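Putative membrane anchored protein (Corynebacterium diphtheriae, PDB 3LSO) is of unknown function but is probably a membrane-anchored protein of the bacterial surface, built as an elongated chain of beta-rich domains. Local coordinates at residues B[287-292]-B[443-448]; B[342-347]-B[427-432]; B[52-57]-B[66-71]. All blocks are in the same frame, centred on the assembly; numbering follows the deposited sequence.

Contact 1. Residues B[287-292]-B[443-448]; sequences ELDTKK and LVSIPE
Ser445 OG is gripped from two residues. It accepts the backbone N-H of Asp289 at 3.0 Å, and Gln430 NE2 adds a weak hydrogen bond from the neighbouring strand. The contact joins the loop between strands 278-285 and 298-303, which probably links two beta domains, to strand 440-453 in the C-terminal part of the chain. Ser445 N also donates to Asp289 O at 2.8 Å. One loop residue is therefore held through both its N-H and its C=O. Ser445 OG sits anti to its own carbonyl carbon (chi1 -62°), which brings the hydroxyl over to Asp289 N. On the loop side, Lys387 forms a salt bridge with Glu287 OE2 and a long, weak ion pair with Asp289 OD2. Carbon-to-carbon contacts lie beside the backbone bonds. Leu288 brings its CD1 branch to 3.8 Å from Ser445 CB. Further along, Lys291 sends its extended chain away, with NZ bonded to Asp297 O. Only the root of that side chain meets the strand: Lys291 CB lies 4.1 Å from Val444 CG1.

Contact 2. Residues B[342-347]-B[427-432]; sequences INAPED and YMFQMG
Tyr427 meets Pro345 beyond the paired residues, where its CB lies 4.0 Å from Pro345 CG. Its hydroxyl is bonded elsewhere, to Ala423 O. At Met428 the backbone makes the contact: Met428 O packs against CG and CD of the same proline, while the bond to its CB points away from 342-347. Phe429 follows. Its ring has Pro345 CD over one face, a CH-pi contact 4.0 Å from the centroid and offset toward the rim. The CG of Phe429 is anti to its carbonyl carbon (chi1 -67°), and this turns CD1 and CE1 to Ala344, with CE1 3.6 Å from Ala344 CB. Gln430 forms an antiparallel hydrogen-bonded pair with Asn343, with Asn343 N 2.7 Å from Gln430 O. Their side chains run alongside each other, and Asn343 ND2 donates to Gln430 OE1 at 2.9 Å. The two amide planes are 30° apart, and the bond stays close to both. Asn343 OD1 is taken by Asn390 N. Met431 faces Ile342 as a non-hydrogen-bonded pair. Both pack on strands 321-329 and 410-417 of a second sheet, as does Phe429. This is consistent with a two-layer beta sandwich, in which antiparallel strands 335-343 and 425-435 are neighbours in one layer.

Contact 3. Residues B[52-57]-B[66-71]; sequences EFEMPE and DALIKI
Phe53 and Ile69 lie side by side and point the same way, with Ile69 CG1 over one face of the phenyl ring. The CH-pi distance from Ile69 CG1 to the Phe53 ring centroid is 3.7 Å, 14° off the ring normal. They sit on antiparallel strands 41-54 and 64-77, within a domain of the E-set clan, consistent with an immunoglobulin-like beta sandwich. Ile69 CG1 is anti to its carbonyl carbon (chi1 -57°). From there CD1 reaches the far end of the ring, 3.6 Å from Phe53 CZ. Phe53 and Ile69 are both buried, on the side of the sheet where Phe53 packs on Ile96 and Phe184. The other side carries Glu52, Glu54, Leu68 and Lys70. Glu54 runs beside Leu68, and Glu54 OE1 approaches Leu68 CD2. Lys70 crosses Glu54 at a slant, and its extended chain lays CE against the carboxylate. The resulting salt bridge from Glu54 OE2 to Lys70 NZ is long, at 3.7 Å. Glu52 pairs with Lys70 and Glu54 with Leu68, each through two backbone hydrogen bonds. Asp66 turns its carboxylate to Arg143. Just past the end of strand 41-54, Met55 packs on Ala67, with Met55 CG 3.7 Å from Ala67 CB.

How the contacts relate
Contacts 1 and 2 reach the same sheet in the C-terminal part of the chain, their centres about 9 Å apart. They do so through strands 440-453 and 425-435, which follow each other and pair through backbone bonds. Gln430 is shared by both contacts. Along the chain, contact 2 is nested inside the loop that contact 1 closes. Contact 3 comes first in sequence, in the N-terminal domain. Its centre is about 57 Å from that of contact 1 and about 62 Å from that of contact 2, on the opposite side of the chain's centre. The spacing reflects an elongated molecule with separate beta-rich parts at its two ends.

Contact 1. Residues B[287-292]-B[443-448]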
loop_
_atom_site.group_PDB
_atom_site.type_symbol
_atom_site.label_atom_id
_atom_site.label_comp_id
_atom_site.label_asym_id
_atom_site.label_seq_id
_atom_site.Cartn_x
_atom_site.Cartn_y
_atom_site.Cartn_z
ATOM N N GLU B 287 25.922 3.883 -12.780
ATOM C CA GLU B 287 26.141 2.554 -13.349
ATOM C C GLU B 287 25.899 1.567 -12.198
ATOM O O GLU B 287 26.181 1.864 -11.018
ATOM C CB GLU B 287 27.595 2.450 -13.882
ATOM C CG GLU B 287 27.940 1.309 -14.884
ATOM C CD GLU B 287 29.476 1.100 -15.066
ATOM O OE1 GLU B 287 30.286 2.030 -14.774
ATOM O OE2 GLU B 287 29.874 -0.017 -15.496
ATOM N N LEU B 288 25.348 0.412 -12.541
ATOM C CA LEU B 288 25.286 -0.685 -11.607
ATOM C C LEU B 288 26.073 -1.870 -12.157
ATOM O O LEU B 288 25.661 -2.508 -13.137
ATOM C CB LEU B 288 23.836 -1.079 -11.339
ATOM C CG LEU B 288 23.652 -2.228 -10.329
ATOM C CD1 LEU B 288 23.935 -1.832 -8.863
ATOM C CD2 LEU B 288 22.251 -2.831 -10.457
ATOM N N ASP B 289 27.213 -2.159 -11.544
ATOM C CA ASP B 289 27.915 -3.387 -11.860
ATOM C C ASP B 289 27.451 -4.439 -10.898
ATOM O O ASP B 289 27.803 -4.414 -9.724
ATOM C CB ASP B 289 29.412 -3.229 -11.708
ATOM C CG ASP B 289 29.978 -2.159 -12.592
ATOM O OD1 ASP B 289 29.219 -1.223 -12.963
ATOM O OD2 ASP B 289 31.198 -2.270 -12.904
ATOM N N THR B 290 26.646 -5.361 -11.394
ATOM C CA THR B 290 26.275 -6.531 -10.631
ATOM C C THR B 290 27.388 -7.562 -10.776
ATOM O O THR B 290 28.169 -7.504 -11.726
ATOM C CB THR B 290 24.970 -7.111 -11.154
ATOM O OG1 THR B 290 24.952 -6.973 -12.577
ATOM C CG2 THR B 290 23.770 -6.362 -10.555
ATOM N N LYS B 291 27.467 -8.492 -9.822
ATOM C CA LYS B 291 28.467 -9.549 -9.883
ATOM C C LYS B 291 28.237 -10.301 -11.176
ATOM O O LYS B 291 27.130 -10.307 -11.707
ATOM C CB LYS B 291 28.418 -10.474 -8.653
ATOM C CG LYS B 291 27.128 -11.258 -8.487
ATOM C CD LYS B 291 27.075 -12.077 -7.208
ATOM C CE LYS B 291 25.921 -13.054 -7.294
ATOM N NZ LYS B 291 26.016 -14.166 -6.319
ATOM N N LYS B 292 29.299 -10.880 -11.705
ATOM C CA LYS B 292 29.232 -11.571 -12.968
ATOM C C LYS B 292 28.429 -12.834 -12.727
ATOM O O LYS B 292 28.354 -13.299 -11.586
ATOM C CB LYS B 292 30.658 -11.884 -13.454
ATOM C CG LYS B 292 31.396 -10.670 -14.013
ATOM C CD LYS B 292 32.734 -11.007 -14.644
ATOM C CE LYS B 292 33.337 -9.723 -15.221
ATOM N NZ LYS B 292 34.523 -9.958 -16.077
ATOM N N LEU B 443 34.426 -5.864 -10.821
ATOM C CA LEU B 443 34.151 -4.729 -9.954
ATOM C C LEU B 443 32.668 -4.769 -9.653
ATOM O O LEU B 443 31.837 -4.761 -10.572
ATOM C CB LEU B 443 34.552 -3.426 -10.609
ATOM C CG LEU B 443 36.062 -3.225 -10.727
ATOM C CD1 LEU B 443 36.403 -2.274 -11.851
ATOM C CD2 LEU B 443 36.711 -2.743 -9.420
ATOM N N VAL B 444 32.325 -4.860 -8.369
ATOM C CA VAL B 444 30.933 -5.127 -8.002
ATOM C C VAL B 444 30.362 -4.045 -7.100
ATOM O O VAL B 444 30.860 -3.822 -5.984
ATOM C CB VAL B 444 30.793 -6.468 -7.295
ATOM C CG1 VAL B 444 29.336 -6.755 -7.059
ATOM C CG2 VAL B 444 31.444 -7.560 -8.115
ATOM N N SER B 445 29.317 -3.383 -7.598
ATOM C CA SER B 445 28.607 -2.342 -6.862
ATOM C C SER B 445 27.944 -2.919 -5.638
ATOM O O SER B 445 27.235 -3.924 -5.735
ATOM C CB SER B 445 27.545 -1.725 -7.751
ATOM O OG SER B 445 28.173 -1.119 -8.857
ATOM N N ILE B 446 28.185 -2.295 -4.490
ATOM C CA ILE B 446 27.660 -2.794 -3.231
ATOM C C ILE B 446 26.601 -1.822 -2.761
ATOM O O ILE B 446 26.924 -0.729 -2.285
ATOM C CB ILE B 446 28.783 -3.057 -2.181
ATOM C CG1 ILE B 446 29.615 -4.268 -2.612
ATOM C CG2 ILE B 446 28.203 -3.401 -0.820
ATOM C CD1 ILE B 446 30.827 -4.435 -1.818
ATOM N N PRO B 447 25.322 -2.185 -2.934
ATOM C CA PRO B 447 24.236 -1.264 -2.583
ATOM C C PRO B 447 24.233 -0.955 -1.105
ATOM O O PRO B 447 23.544 -0.047 -0.700
ATOM C CB PRO B 447 22.956 -2.050 -2.925
ATOM C CG PRO B 447 23.380 -3.150 -3.834
ATOM C CD PRO B 447 24.827 -3.451 -3.507
ATOM N N GLU B 448 24.975 -1.705 -0.296
ATOM C CA GLU B 448 24.972 -1.434 1.143
ATOM C C GLU B 448 25.930 -0.290 1.476
ATOM O O GLU B 448 26.020 0.119 2.644
ATOM C CB GLU B 448 25.310 -2.673 1.972
ATOM C CG GLU B 448 24.236 -3.738 1.971
ATOM C CD GLU B 448 24.119 -4.505 0.651
ATOM O OE1 GLU B 448 24.847 -4.208 -0.332
ATOM O OE2 GLU B 448 23.276 -5.424 0.590
#

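Contact 2. Residues B[342-347]-B[427-432]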
loop_
_atom_site.group_PDB
_atom_site.type_symbol
_atom_site.label_atom_id
_atom_site.label_comp_id
_atom_site.label_asym_id
_atom_site.label_seq_id
_atom_site.Cartn_x
_atom_site.Cartn_y
_atom_site.Cartn_z
ATOM N N ILE B 342 38.440 -1.832 -2.209
ATOM C CA ILE B 342 37.318 -0.924 -2.490
ATOM C C ILE B 342 37.637 0.038 -3.642
ATOM O O ILE B 342 38.694 0.679 -3.640
ATOM C CB ILE B 342 36.953 -0.088 -1.256
ATOM C CG1 ILE B 342 36.405 -0.985 -0.158
ATOM C CG2 ILE B 342 35.928 1.013 -1.620
ATOM C CD1 ILE B 342 36.867 -0.549 1.218
ATOM N N ASN B 343 36.709 0.147 -4.595
ATOM C CA ASN B 343 36.806 1.077 -5.734
ATOM C C ASN B 343 35.705 2.124 -5.611
ATOM O O ASN B 343 34.509 1.808 -5.655
ATOM C CB ASN B 343 36.645 0.323 -7.060
ATOM C CG ASN B 343 36.860 1.219 -8.301
ATOM O OD1 ASN B 343 37.950 1.726 -8.529
ATOM N ND2 ASN B 343 35.836 1.367 -9.114
ATOM N N ALA B 344 36.102 3.378 -5.472
ATOM C CA ALA B 344 35.157 4.413 -5.087
ATOM C C ALA B 344 34.558 5.071 -6.312
ATOM O O ALA B 344 35.154 5.012 -7.383
ATOM C CB ALA B 344 35.878 5.435 -4.220
ATOM N N PRO B 345 33.392 5.717 -6.177
ATOM C CA PRO B 345 32.938 6.525 -7.278
ATOM C C PRO B 345 34.073 7.362 -7.796
ATOM O O PRO B 345 34.967 7.766 -7.051
ATOM C CB PRO B 345 31.934 7.454 -6.627
ATOM C CG PRO B 345 31.359 6.652 -5.558
ATOM C CD PRO B 345 32.484 5.822 -5.027
ATOM N N GLU B 346 34.032 7.621 -9.087
ATOM C CA GLU B 346 34.971 8.513 -9.730
ATOM C C GLU B 346 34.986 9.870 -8.996
ATOM O O GLU B 346 33.935 10.410 -8.655
ATOM C CB GLU B 346 34.530 8.669 -11.192
ATOM C CG GLU B 346 35.630 8.958 -12.209
ATOM C CD GLU B 346 35.060 9.512 -13.549
ATOM O OE1 GLU B 346 34.116 8.892 -14.140
ATOM O OE2 GLU B 346 35.568 10.567 -14.015
ATOM N N ASP B 347 36.191 10.379 -8.755
ATOM C CA ASP B 347 36.466 11.650 -8.055
ATOM C C ASP B 347 36.644 11.521 -6.561
ATOM O O ASP B 347 37.219 12.431 -5.951
ATOM C CB ASP B 347 35.450 12.771 -8.364
ATOM C CG ASP B 347 35.657 13.382 -9.744
ATOM O OD1 ASP B 347 36.665 13.029 -10.416
ATOM O OD2 ASP B 347 34.813 14.213 -10.172
ATOM N N TYR B 427 25.263 7.197 -5.298
ATOM C CA TYR B 427 26.598 6.729 -5.552
ATOM C C TYR B 427 26.778 5.515 -4.647
ATOM O O TYR B 427 26.204 5.495 -3.556
ATOM C CB TYR B 427 27.598 7.824 -5.165
ATOM C CG TYR B 427 27.561 9.116 -5.988
ATOM C CD1 TYR B 427 28.344 9.267 -7.141
ATOM C CD2 TYR B 427 26.776 10.191 -5.595
ATOM C CE1 TYR B 427 28.319 10.451 -7.894
ATOM C CE2 TYR B 427 26.738 11.380 -6.326
ATOM C CZ TYR B 427 27.510 11.499 -7.471
ATOM O OH TYR B 427 27.471 12.676 -8.180
HETATM N N MSE B 428 27.517 4.496 -5.102
HETATM C CA MSE B 428 27.864 3.332 -4.283
HETATM C C MSE B 428 29.344 3.121 -4.374
HETATM O O MSE B 428 29.975 3.536 -5.349
HETATM C CB MSE B 428 27.260 2.058 -4.855
HETATM C CG MSE B 428 25.838 1.748 -4.467
HETATM SE SE MSE B 428 25.207 0.378 -5.680
HETATM C CE MSE B 428 25.143 1.452 -7.280
ATOM N N PHE B 429 29.906 2.427 -3.399
ATOM C CA PHE B 429 31.247 1.921 -3.572
ATOM C C PHE B 429 31.241 0.535 -4.225
ATOM O O PHE B 429 30.227 -0.177 -4.194
ATOM C CB PHE B 429 31.962 1.926 -2.237
ATOM C CG PHE B 429 32.199 3.297 -1.716
ATOM C CD1 PHE B 429 33.405 3.928 -1.918
ATOM C CD2 PHE B 429 31.194 3.989 -1.059
ATOM C CE1 PHE B 429 33.626 5.196 -1.454
ATOM C CE2 PHE B 429 31.417 5.287 -0.580
ATOM C CZ PHE B 429 32.635 5.880 -0.784
ATOM N N GLN B 430 32.356 0.158 -4.836
ATOM C CA GLN B 430 32.466 -1.167 -5.424
ATOM C C GLN B 430 33.551 -1.946 -4.746
ATOM O O GLN B 430 34.473 -1.356 -4.163
ATOM C CB GLN B 430 32.812 -1.046 -6.905
ATOM C CG GLN B 430 31.738 -0.334 -7.736
ATOM C CD GLN B 430 32.126 -0.197 -9.193
ATOM O OE1 GLN B 430 33.273 0.093 -9.525
ATOM N NE2 GLN B 430 31.167 -0.411 -10.076
HETATM N N MSE B 431 33.479 -3.269 -4.837
HETATM C CA MSE B 431 34.643 -4.119 -4.498
HETATM C C MSE B 431 35.260 -4.620 -5.784
HETATM O O MSE B 431 34.540 -5.104 -6.686
HETATM C CB MSE B 431 34.245 -5.322 -3.646
HETATM C CG MSE B 431 35.404 -5.927 -2.825
HETATM SE SE MSE B 431 34.759 -7.431 -1.777
HETATM C CE MSE B 431 36.087 -7.427 -0.407
ATOM N N GLY B 432 36.577 -4.483 -5.881
ATOM C CA GLY B 432 37.366 -5.130 -6.935
ATOM C C GLY B 432 37.714 -6.531 -6.432
ATOM O O GLY B 432 38.061 -6.689 -5.257
#

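Contact 3. Residues B[52-57]-B[66-71]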
loop_
_atom_site.group_PDB
_atom_site.type_symbol
_atom_site.label_atom_id
_atom_site.label_comp_id
_atom_site.label_asym_id
_atom_site.label_seq_id
_atom_site.Cartn_x
_atom_site.Cartn_y
_atom_site.Cartn_z
ATOM N N GLU B 52 -29.807 -8.590 14.997
ATOM C CA GLU B 52 -28.382 -8.800 14.760
ATOM C C GLU B 52 -28.016 -8.339 13.347
ATOM O O GLU B 52 -28.537 -8.848 12.350
ATOM C CB GLU B 52 -28.020 -10.272 14.977
ATOM C CG GLU B 52 -26.664 -10.672 14.421
ATOM C CD GLU B 52 -26.200 -12.040 14.894
ATOM O OE1 GLU B 52 -27.048 -12.868 15.309
ATOM O OE2 GLU B 52 -24.970 -12.285 14.848
ATOM N N PHE B 53 -27.126 -7.359 13.279
ATOM C CA PHE B 53 -26.675 -6.805 12.011
ATOM C C PHE B 53 -25.331 -7.421 11.600
ATOM O O PHE B 53 -24.268 -6.893 11.934
ATOM C CB PHE B 53 -26.544 -5.285 12.139
ATOM C CG PHE B 53 -27.790 -4.524 11.780
ATOM C CD1 PHE B 53 -28.901 -4.540 12.606
ATOM C CD2 PHE B 53 -27.840 -3.757 10.618
ATOM C CE1 PHE B 53 -30.039 -3.814 12.263
ATOM C CE2 PHE B 53 -28.983 -3.030 10.272
ATOM C CZ PHE B 53 -30.074 -3.060 11.086
ATOM N N GLU B 54 -25.383 -8.539 10.883
ATOM C CA GLU B 54 -24.169 -9.223 10.455
ATOM C C GLU B 54 -23.569 -8.520 9.237
ATOM O O GLU B 54 -24.041 -8.667 8.111
ATOM C CB GLU B 54 -24.444 -10.705 10.183
ATOM C CG GLU B 54 -25.031 -11.464 11.386
ATOM C CD GLU B 54 -25.396 -12.925 11.084
ATOM O OE1 GLU B 54 -25.191 -13.390 9.938
ATOM O OE2 GLU B 54 -25.889 -13.618 12.003
HETATM N N MSE B 55 -22.528 -7.735 9.489
HETATM C CA MSE B 55 -21.881 -6.928 8.464
HETATM C C MSE B 55 -20.382 -7.145 8.469
HETATM O O MSE B 55 -19.821 -7.521 9.503
HETATM C CB MSE B 55 -22.156 -5.456 8.715
HETATM C CG MSE B 55 -23.211 -4.883 7.822
HETATM SE SE MSE B 55 -23.589 -3.065 8.353
HETATM C CE MSE B 55 -24.522 -3.497 9.986
ATOM N N PRO B 56 -19.721 -6.905 7.315
ATOM C CA PRO B 56 -18.255 -6.953 7.281
ATOM C C PRO B 56 -17.669 -5.818 8.127
ATOM O O PRO B 56 -18.355 -4.814 8.383
ATOM C CB PRO B 56 -17.935 -6.741 5.802
ATOM C CG PRO B 56 -19.093 -5.980 5.277
ATOM C CD PRO B 56 -20.276 -6.555 5.994
ATOM N N GLU B 57 -16.428 -5.982 8.573
ATOM C CA GLU B 57 -15.790 -4.979 9.427
ATOM C C GLU B 57 -15.445 -3.694 8.683
ATOM O O GLU B 57 -15.606 -2.590 9.223
ATOM C CB GLU B 57 -14.534 -5.548 10.074
ATOM C CG GLU B 57 -14.825 -6.546 11.171
ATOM C CD GLU B 57 -13.646 -6.749 12.100
ATOM O OE1 GLU B 57 -12.489 -6.490 11.686
ATOM O OE2 GLU B 57 -13.882 -7.175 13.250
ATOM N N ASP B 66 -23.198 -6.240 1.577
ATOM C CA ASP B 66 -24.438 -6.793 2.097
ATOM C C ASP B 66 -24.531 -6.727 3.615
ATOM O O ASP B 66 -23.598 -7.104 4.316
ATOM C CB ASP B 66 -24.567 -8.248 1.644
ATOM C CG ASP B 66 -24.603 -8.380 0.139
ATOM O OD1 ASP B 66 -25.530 -7.808 -0.466
ATOM O OD2 ASP B 66 -23.711 -9.043 -0.448
ATOM N N ALA B 67 -25.670 -6.242 4.111
ATOM C CA ALA B 67 -26.008 -6.308 5.535
ATOM C C ALA B 67 -27.089 -7.365 5.756
ATOM O O ALA B 67 -28.182 -7.272 5.192
ATOM C CB ALA B 67 -26.467 -4.960 6.029
ATOM N N LEU B 68 -26.769 -8.387 6.545
ATOM C CA LEU B 68 -27.750 -9.411 6.908
ATOM C C LEU B 68 -28.383 -9.111 8.289
ATOM O O LEU B 68 -27.704 -9.110 9.324
ATOM C CB LEU B 68 -27.147 -10.834 6.834
ATOM C CG LEU B 68 -28.056 -12.055 7.122
ATOM C CD1 LEU B 68 -29.195 -12.234 6.088
ATOM C CD2 LEU B 68 -27.264 -13.370 7.283
ATOM N N ILE B 69 -29.684 -8.836 8.286
ATOM C CA ILE B 69 -30.404 -8.552 9.516
ATOM C C ILE B 69 -31.245 -9.750 9.948
ATOM O O ILE B 69 -32.194 -10.139 9.265
ATOM C CB ILE B 69 -31.313 -7.320 9.367
ATOM C CG1 ILE B 69 -30.492 -6.090 8.945
ATOM C CG2 ILE B 69 -32.068 -7.072 10.665
ATOM C CD1 ILE B 69 -31.300 -4.986 8.274
ATOM N N LYS B 70 -30.874 -10.336 11.079
ATOM C CA LYS B 70 -31.669 -11.377 11.702
ATOM C C LYS B 70 -32.520 -10.746 12.813
ATOM O O LYS B 70 -32.003 -10.279 13.823
ATOM C CB LYS B 70 -30.770 -12.504 12.237
ATOM C CG LYS B 70 -30.009 -13.265 11.150
ATOM C CD LYS B 70 -29.337 -14.532 11.686
ATOM C CE LYS B 70 -28.581 -15.274 10.582
ATOM N NZ LYS B 70 -27.971 -16.540 11.065
ATOM N N ILE B 71 -33.830 -10.700 12.604
ATOM C CA ILE B 71 -34.737 -10.161 13.613
ATOM C C ILE B 71 -35.439 -11.280 14.382
ATOM O O ILE B 71 -36.193 -12.084 13.813
ATOM C CB ILE B 71 -35.766 -9.188 13.019
ATOM C CG1 ILE B 71 -35.058 -7.962 12.445
ATOM C CG2 ILE B 71 -36.748 -8.741 14.088
ATOM C CD1 ILE B 71 -35.961 -7.023 11.653
#